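Local coordinates for ganglioside-induced differentiation-associated protein 2 (Homo sapiens, PDB 4UML) that probably acts in cell signalling, here represented by its macro domain, a fold that in many relatives binds ADP-ribose, at residues V130-K135 with T140-S145; V73-E78 with D82-S87; D181-A186 with E213-K218. All coordinates share one frame; numbering follows the deposited sequence.

Interaction 1 (V130-K135 with T140-S145)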
# COMPACT_ATOMS: atom_id res chain seq x y z
N VAL A 130 -1.93 -6.59 -8.14
CA VAL A 130 -2.36 -8.00 -7.97
C VAL A 130 -1.24 -8.81 -7.31
O VAL A 130 -0.18 -9.02 -7.88
CB VAL A 130 -2.68 -8.64 -9.35
CG1 VAL A 130 -3.02 -10.14 -9.25
CG2 VAL A 130 -3.78 -7.86 -10.07
N GLY A 131 -1.48 -9.21 -6.09
CA GLY A 131 -0.56 -10.03 -5.35
C GLY A 131 -0.66 -11.49 -5.80
O GLY A 131 -1.62 -11.90 -6.44
N PRO A 132 0.36 -12.27 -5.45
CA PRO A 132 0.38 -13.66 -5.93
C PRO A 132 -0.59 -14.53 -5.10
O PRO A 132 -0.84 -14.26 -3.91
CB PRO A 132 1.82 -14.06 -5.66
CG PRO A 132 2.17 -13.31 -4.43
CD PRO A 132 1.48 -11.97 -4.56
N LYS A 133 -1.15 -15.55 -5.74
CA LYS A 133 -1.81 -16.64 -4.99
C LYS A 133 -0.71 -17.49 -4.41
O LYS A 133 -0.02 -18.19 -5.14
CB LYS A 133 -2.61 -17.50 -5.94
CG LYS A 133 -3.78 -16.76 -6.59
CD LYS A 133 -4.40 -17.57 -7.72
CE LYS A 133 -5.84 -17.15 -7.90
NZ LYS A 133 -6.36 -17.59 -9.21
N TYR A 134 -0.51 -17.41 -3.11
CA TYR A 134 0.66 -17.99 -2.48
C TYR A 134 0.59 -19.51 -2.47
O TYR A 134 -0.39 -20.07 -2.04
CB TYR A 134 0.79 -17.54 -1.05
CG TYR A 134 2.04 -18.05 -0.34
CD1 TYR A 134 3.22 -17.36 -0.42
CD2 TYR A 134 2.03 -19.25 0.36
CE1 TYR A 134 4.35 -17.80 0.21
CE2 TYR A 134 3.18 -19.72 0.98
CZ TYR A 134 4.33 -18.98 0.92
OH TYR A 134 5.48 -19.40 1.52
N LYS A 135 1.64 -20.15 -2.92
CA LYS A 135 1.77 -21.60 -2.83
C LYS A 135 3.14 -21.89 -2.38
O LYS A 135 4.09 -21.36 -2.96
CB LYS A 135 1.48 -22.25 -4.19
CG LYS A 135 0.03 -22.05 -4.50
CD LYS A 135 -0.45 -22.47 -5.85
CE LYS A 135 -1.98 -22.47 -5.76
NZ LYS A 135 -2.58 -21.95 -7.00
N THR A 140 9.47 -18.69 -3.92
CA THR A 140 10.35 -17.68 -4.53
C THR A 140 9.59 -16.80 -5.52
O THR A 140 9.72 -15.55 -5.48
CB THR A 140 11.56 -18.34 -5.17
OG1 THR A 140 12.26 -19.01 -4.14
CG2 THR A 140 12.49 -17.32 -5.80
N ALA A 141 8.78 -17.42 -6.37
CA ALA A 141 7.91 -16.65 -7.24
C ALA A 141 6.94 -15.72 -6.49
O ALA A 141 6.68 -14.60 -6.96
CB ALA A 141 7.13 -17.50 -8.24
N ALA A 142 6.34 -16.21 -5.40
CA ALA A 142 5.39 -15.37 -4.64
C ALA A 142 6.12 -14.16 -4.06
O ALA A 142 5.60 -13.04 -4.06
CB ALA A 142 4.73 -16.19 -3.51
N GLU A 143 7.34 -14.40 -3.54
CA GLU A 143 8.16 -13.32 -2.95
C GLU A 143 8.48 -12.26 -4.00
O GLU A 143 8.35 -11.05 -3.76
CB GLU A 143 9.46 -13.87 -2.33
CG GLU A 143 9.20 -14.68 -1.06
CD GLU A 143 10.39 -15.49 -0.51
OE1 GLU A 143 11.44 -15.66 -1.16
OE2 GLU A 143 10.25 -15.97 0.64
N SER A 144 8.87 -12.74 -5.18
CA SER A 144 9.18 -11.87 -6.31
C SER A 144 7.96 -11.07 -6.75
O SER A 144 8.06 -9.84 -6.96
CB SER A 144 9.79 -12.70 -7.47
OG SER A 144 9.91 -11.91 -8.64
N SER A 145 6.81 -11.72 -6.86
CA SER A 145 5.59 -11.02 -7.22
C SER A 145 5.16 -9.98 -6.19
O SER A 145 4.78 -8.87 -6.55
CB SER A 145 4.43 -11.99 -7.41
OG SER A 145 4.55 -12.68 -8.59

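Interaction 2 (V73-E78 with D82-S87)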
# COMPACT_ATOMS: atom_id res chain seq x y z
N VAL A 73 -4.20 2.39 -2.79
CA VAL A 73 -3.90 1.14 -3.46
C VAL A 73 -5.02 0.10 -3.27
O VAL A 73 -5.48 -0.15 -2.17
CB VAL A 73 -2.59 0.57 -2.92
CG1 VAL A 73 -2.29 -0.77 -3.59
CG2 VAL A 73 -1.43 1.54 -3.10
N ASN A 74 -5.47 -0.44 -4.39
CA ASN A 74 -6.45 -1.49 -4.46
C ASN A 74 -5.68 -2.76 -4.79
O ASN A 74 -4.68 -2.74 -5.52
CB ASN A 74 -7.48 -1.20 -5.54
CG ASN A 74 -8.53 -2.32 -5.65
OD1 ASN A 74 -8.94 -2.87 -4.66
ND2 ASN A 74 -8.91 -2.67 -6.86
N THR A 75 -6.06 -3.85 -4.14
CA THR A 75 -5.48 -5.16 -4.38
C THR A 75 -6.56 -6.05 -4.98
O THR A 75 -7.71 -6.05 -4.50
CB THR A 75 -4.80 -5.74 -3.14
OG1 THR A 75 -3.99 -6.85 -3.52
CG2 THR A 75 -5.79 -6.16 -2.04
N SER A 76 -6.20 -6.79 -6.04
CA SER A 76 -7.22 -7.44 -6.87
C SER A 76 -6.76 -8.75 -7.51
O SER A 76 -5.77 -9.35 -7.06
CB SER A 76 -7.68 -6.44 -7.92
OG SER A 76 -8.94 -6.76 -8.47
N ASN A 77 -7.48 -9.20 -8.53
CA ASN A 77 -7.06 -10.36 -9.31
C ASN A 77 -6.70 -9.89 -10.69
O ASN A 77 -6.83 -8.68 -11.01
CB ASN A 77 -8.13 -11.46 -9.33
CG ASN A 77 -9.45 -11.01 -9.93
OD1 ASN A 77 -9.61 -9.92 -10.49
ND2 ASN A 77 -10.44 -11.86 -9.78
N GLU A 78 -6.32 -10.82 -11.56
CA GLU A 78 -5.74 -10.45 -12.84
C GLU A 78 -6.80 -9.80 -13.74
O GLU A 78 -6.47 -9.02 -14.62
CB GLU A 78 -5.08 -11.66 -13.52
CG GLU A 78 -3.95 -12.30 -12.71
CD GLU A 78 -4.39 -13.11 -11.46
OE1 GLU A 78 -5.61 -13.19 -11.14
OE2 GLU A 78 -3.49 -13.66 -10.76
N ASP A 82 -11.81 -8.83 -8.47
CA ASP A 82 -11.77 -9.58 -7.22
C ASP A 82 -12.68 -8.96 -6.18
O ASP A 82 -12.72 -7.74 -6.03
CB ASP A 82 -10.34 -9.60 -6.66
CG ASP A 82 -10.15 -10.64 -5.61
OD1 ASP A 82 -10.52 -11.79 -5.90
OD2 ASP A 82 -9.59 -10.36 -4.53
N LYS A 83 -13.41 -9.81 -5.47
CA LYS A 83 -14.20 -9.37 -4.33
C LYS A 83 -13.40 -9.64 -3.08
O LYS A 83 -13.16 -10.78 -2.74
CB LYS A 83 -15.55 -10.11 -4.27
CG LYS A 83 -16.37 -10.03 -5.55
N ASN A 84 -12.94 -8.57 -2.41
CA ASN A 84 -12.27 -8.68 -1.11
C ASN A 84 -12.57 -7.41 -0.33
O ASN A 84 -13.03 -6.43 -0.90
CB ASN A 84 -10.74 -8.94 -1.30
CG ASN A 84 -9.99 -7.72 -1.83
OD1 ASN A 84 -9.88 -6.72 -1.14
ND2 ASN A 84 -9.50 -7.80 -3.06
N PRO A 85 -12.35 -7.42 0.97
CA PRO A 85 -12.74 -6.28 1.79
C PRO A 85 -12.17 -4.92 1.32
O PRO A 85 -12.83 -3.88 1.43
CB PRO A 85 -12.16 -6.64 3.15
CG PRO A 85 -12.03 -8.11 3.15
CD PRO A 85 -11.66 -8.45 1.75
N VAL A 86 -10.94 -4.92 0.80
CA VAL A 86 -10.32 -3.69 0.35
C VAL A 86 -11.05 -3.17 -0.87
O VAL A 86 -11.57 -2.03 -0.86
CB VAL A 86 -8.80 -3.90 0.07
CG1 VAL A 86 -8.23 -2.73 -0.71
CG2 VAL A 86 -8.08 -4.07 1.39
N SER A 87 -11.16 -4.02 -1.90
CA SER A 87 -11.82 -3.67 -3.15
C SER A 87 -13.28 -3.32 -2.97
O SER A 87 -13.81 -2.50 -3.72
CB SER A 87 -11.74 -4.83 -4.14
OG SER A 87 -10.41 -5.03 -4.58

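Interaction 3 (D181-A186 with E213-K218)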
# COMPACT_ATOMS: atom_id res chain seq x y z
N ASP A 181 5.75 -12.95 6.86
CA ASP A 181 6.63 -12.90 5.70
C ASP A 181 6.26 -11.75 4.78
O ASP A 181 7.11 -11.02 4.34
CB ASP A 181 6.55 -14.20 4.89
CG ASP A 181 7.16 -15.38 5.61
OD1 ASP A 181 8.08 -15.18 6.44
OD2 ASP A 181 6.73 -16.51 5.32
N ALA A 182 4.97 -11.62 4.49
CA ALA A 182 4.48 -10.58 3.59
C ALA A 182 4.81 -9.19 4.10
O ALA A 182 5.20 -8.31 3.33
CB ALA A 182 2.98 -10.69 3.42
N THR A 183 4.64 -9.00 5.40
CA THR A 183 4.89 -7.72 6.04
C THR A 183 6.37 -7.34 6.02
O THR A 183 6.71 -6.17 5.84
CB THR A 183 4.35 -7.71 7.50
OG1 THR A 183 2.95 -8.06 7.49
CG2 THR A 183 4.49 -6.37 8.09
N HIS A 184 7.27 -8.31 6.13
CA HIS A 184 8.69 -8.00 5.94
C HIS A 184 8.96 -7.43 4.58
O HIS A 184 9.70 -6.48 4.43
CB HIS A 184 9.57 -9.23 6.06
CG HIS A 184 9.82 -9.67 7.45
ND1 HIS A 184 10.77 -9.06 8.25
CD2 HIS A 184 9.27 -10.65 8.19
CE1 HIS A 184 10.80 -9.67 9.42
NE2 HIS A 184 9.89 -10.63 9.41
N ILE A 185 8.35 -8.03 3.56
CA ILE A 185 8.54 -7.56 2.18
C ILE A 185 8.01 -6.14 2.03
O ILE A 185 8.69 -5.27 1.49
CB ILE A 185 7.90 -8.54 1.17
CG1 ILE A 185 8.63 -9.89 1.27
CG2 ILE A 185 7.96 -7.97 -0.23
CD1 ILE A 185 7.96 -11.05 0.57
N ALA A 186 6.80 -5.90 2.52
CA ALA A 186 6.18 -4.59 2.39
C ALA A 186 7.07 -3.51 3.05
O ALA A 186 7.41 -2.50 2.41
CB ALA A 186 4.80 -4.60 3.04
N GLU A 213 -2.55 -5.26 12.24
CA GLU A 213 -1.89 -4.19 13.02
C GLU A 213 -0.72 -4.66 13.89
O GLU A 213 0.37 -4.10 13.84
CB GLU A 213 -2.95 -3.46 13.89
CG GLU A 213 -2.40 -2.31 14.73
CD GLU A 213 -3.49 -1.53 15.46
OE1 GLU A 213 -4.46 -2.15 15.96
OE2 GLU A 213 -3.39 -0.30 15.54
N GLY A 214 -0.94 -5.70 14.69
CA GLY A 214 0.10 -6.20 15.62
C GLY A 214 1.39 -6.61 14.92
O GLY A 214 2.48 -6.31 15.38
N THR A 215 1.26 -7.25 13.77
CA THR A 215 2.44 -7.65 12.98
C THR A 215 3.18 -6.44 12.46
O THR A 215 4.41 -6.40 12.52
CB THR A 215 2.02 -8.57 11.82
OG1 THR A 215 1.41 -9.73 12.36
CG2 THR A 215 3.21 -8.98 10.94
N TYR A 216 2.45 -5.44 11.98
CA TYR A 216 3.09 -4.18 11.57
C TYR A 216 3.78 -3.49 12.74
O TYR A 216 4.91 -2.99 12.62
CB TYR A 216 2.08 -3.23 10.90
CG TYR A 216 1.93 -3.52 9.42
CD1 TYR A 216 1.17 -4.57 8.99
CD2 TYR A 216 2.56 -2.73 8.46
CE1 TYR A 216 1.03 -4.85 7.65
CE2 TYR A 216 2.43 -3.01 7.11
CZ TYR A 216 1.64 -4.07 6.71
OH TYR A 216 1.50 -4.41 5.37
N GLN A 217 3.11 -3.47 13.89
CA GLN A 217 3.70 -2.86 15.10
C GLN A 217 4.98 -3.60 15.49
O GLN A 217 6.01 -2.98 15.76
CB GLN A 217 2.69 -2.87 16.26
CG GLN A 217 1.47 -2.01 15.96
CD GLN A 217 0.36 -2.14 16.99
OE1 GLN A 217 0.10 -3.21 17.53
NE2 GLN A 217 -0.32 -1.03 17.23
N LYS A 218 4.90 -4.93 15.44
CA LYS A 218 6.05 -5.79 15.67
C LYS A 218 7.24 -5.50 14.75
O LYS A 218 8.37 -5.42 15.20
CB LYS A 218 5.64 -7.25 15.49
CG LYS A 218 6.69 -8.21 16.00
CD LYS A 218 6.37 -9.64 15.63
CE LYS A 218 7.66 -10.45 15.60
NZ LYS A 218 7.36 -11.90 15.60
O HOH W 1 1.48 -7.22 5.08

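Interaction 1 (V130-K135 with T140-S145)
Pro132 turns the CB-CG side of its ring to Ala142 and Ser145 in the first turns of helix 139-159, and so illustrates how a loop without regular structure can pack on a helix through apolar side-chain contacts. The tight part is small. The CG atom of Pro132 comes to 3.5 Å from the carbonyl oxygen of Ala142, while its CB meets Ser145 CB at 3.8 Å. Ala142 and Ser145, three residues apart, lie one turn along the same helix face and meet a single rigid ring. The hydroxyl of Ser145 is swung beside its own backbone nitrogen (chi1 -74°), and what it presents to the proline is its CB. Ala142 CB, for its part, is shared between two loop residues: it stands 4.0 Å from Pro132 CG and 3.6 Å from CD1 of Tyr134. The Tyr134 ring receives this methyl obliquely along its CD1-CE1 side. With CG opposite the backbone nitrogen (chi1 -177°), the tyrosine reaches forward beside the helix although its CB does not face it. Outside this apolar patch the fit slackens: Lys133, exposed between the two touching loop residues, has its CB directed away from the helix, and Thr140 and Ser144 occupy the exposed side of the helix. The contact therefore joins the loop that leaves strand 125-129 to the start of the helix that follows it. Arg175 bonds to the carbonyl oxygen of Gly131, and the ring of Tyr177 meets that of Tyr134 just ahead of helix 179-197.

Interaction 2 (V73-E78 with D82-S87)
This is a polar contact at a strand-to-helix connection, where the end of strand 71-75 meets the start of helix 85-94 and both are held by side-chain amides. Asn84 takes the N-cap position. Its OD1 accepts from Ser87 N at 3.1 Å, the donor lying well above the carbonyl plane, and receives a weak bond from Val86 N. The other end of the same amide faces the strand: ND2 donates to Thr75 O at 2.9 Å and, almost straight (172°), to Asp82 OD2 at 3.0 Å. Both acceptors lie close to the amide plane, fixing its rotation. One residue before Thr75, the amide end of Asn74 (chi1 180°, CG opposite the backbone N) nears the helix and takes the Ser87 hydroxyl on an in-plane lone pair of OD1, 2.6 Å away. Val86 CG1 packs 4.0 Å from Asn74 OD1. Asn74 ND2 bonds to His128, and Asp82 OD1 pairs with Lys174. In ADP-ribose-binding macro domains the loop after this strand lines the ligand cleft, as segment 73-78 may here. With both hydrogens of one amide spent on a carbonyl and a carboxylate, and its oxygen on the helix, directional bonds orient a contact that is also well packed.

Interaction 3 (D181-A186 with E213-K218)
Within 213-218, Thr215 is the first to touch Thr183, where the axes of segments 181-186 and 213-218 cross at -52°, 10.0 Å apart at closest. Its methyl CG2, set opposite the backbone nitrogen, meets OG1 of Thr183 at 3.6 Å and packs against Thr183 CB as well. Next in sequence, Tyr216 turns a face of its ring to the same threonine. Thr183 CG2 sits above the ring centroid at 3.7 Å, only 7° off the normal, a clear CH-pi contact. Beyond the ring, the hydroxyl OH reaches to 4.0 Å from Ala186 CB. A water bridges Tyr216 OH (2.8 Å) and Thr183 OG1, to which it donates (2.9 Å); that threonine hydroxyl also bonds to the carbonyl of Leu179, one turn earlier. Without the ring, as with an alanine here, the Thr183 methyl would probably lose its aromatic face, the water one partner, and a gap would open beside Ala186. Both helices, 179-197 and 210-223, pack on the central mixed sheet of the macro domain's alpha/beta/alpha fold: Tyr216 also rests on Leu59 of strand 57-61, Thr183 on Leu219 of its partner helix, and Ala186 on Tyr150 of helix 139-159.

In the fold
Three ways of tying neighbouring elements together appear within one macro domain. Interactions 2 and 3 are buried, whereas interaction 1 is only partly so and borders solvent. Interactions 1 and 2 each fasten a helix to the chain segment just before it, and they touch, Val130 CG2 packing 3.3 Å from Asn77 O; yet one is apolar and the other is built from amide and hydroxyl bonds. Interaction 3 joins two helices distant in sequence by a CH-pi contact and a bridging water. It meets interaction 1 through Glu143 and Ile185, where helices 139-159 and 179-197 pack, but stays about 10 Å from interaction 2 at the nearest atoms.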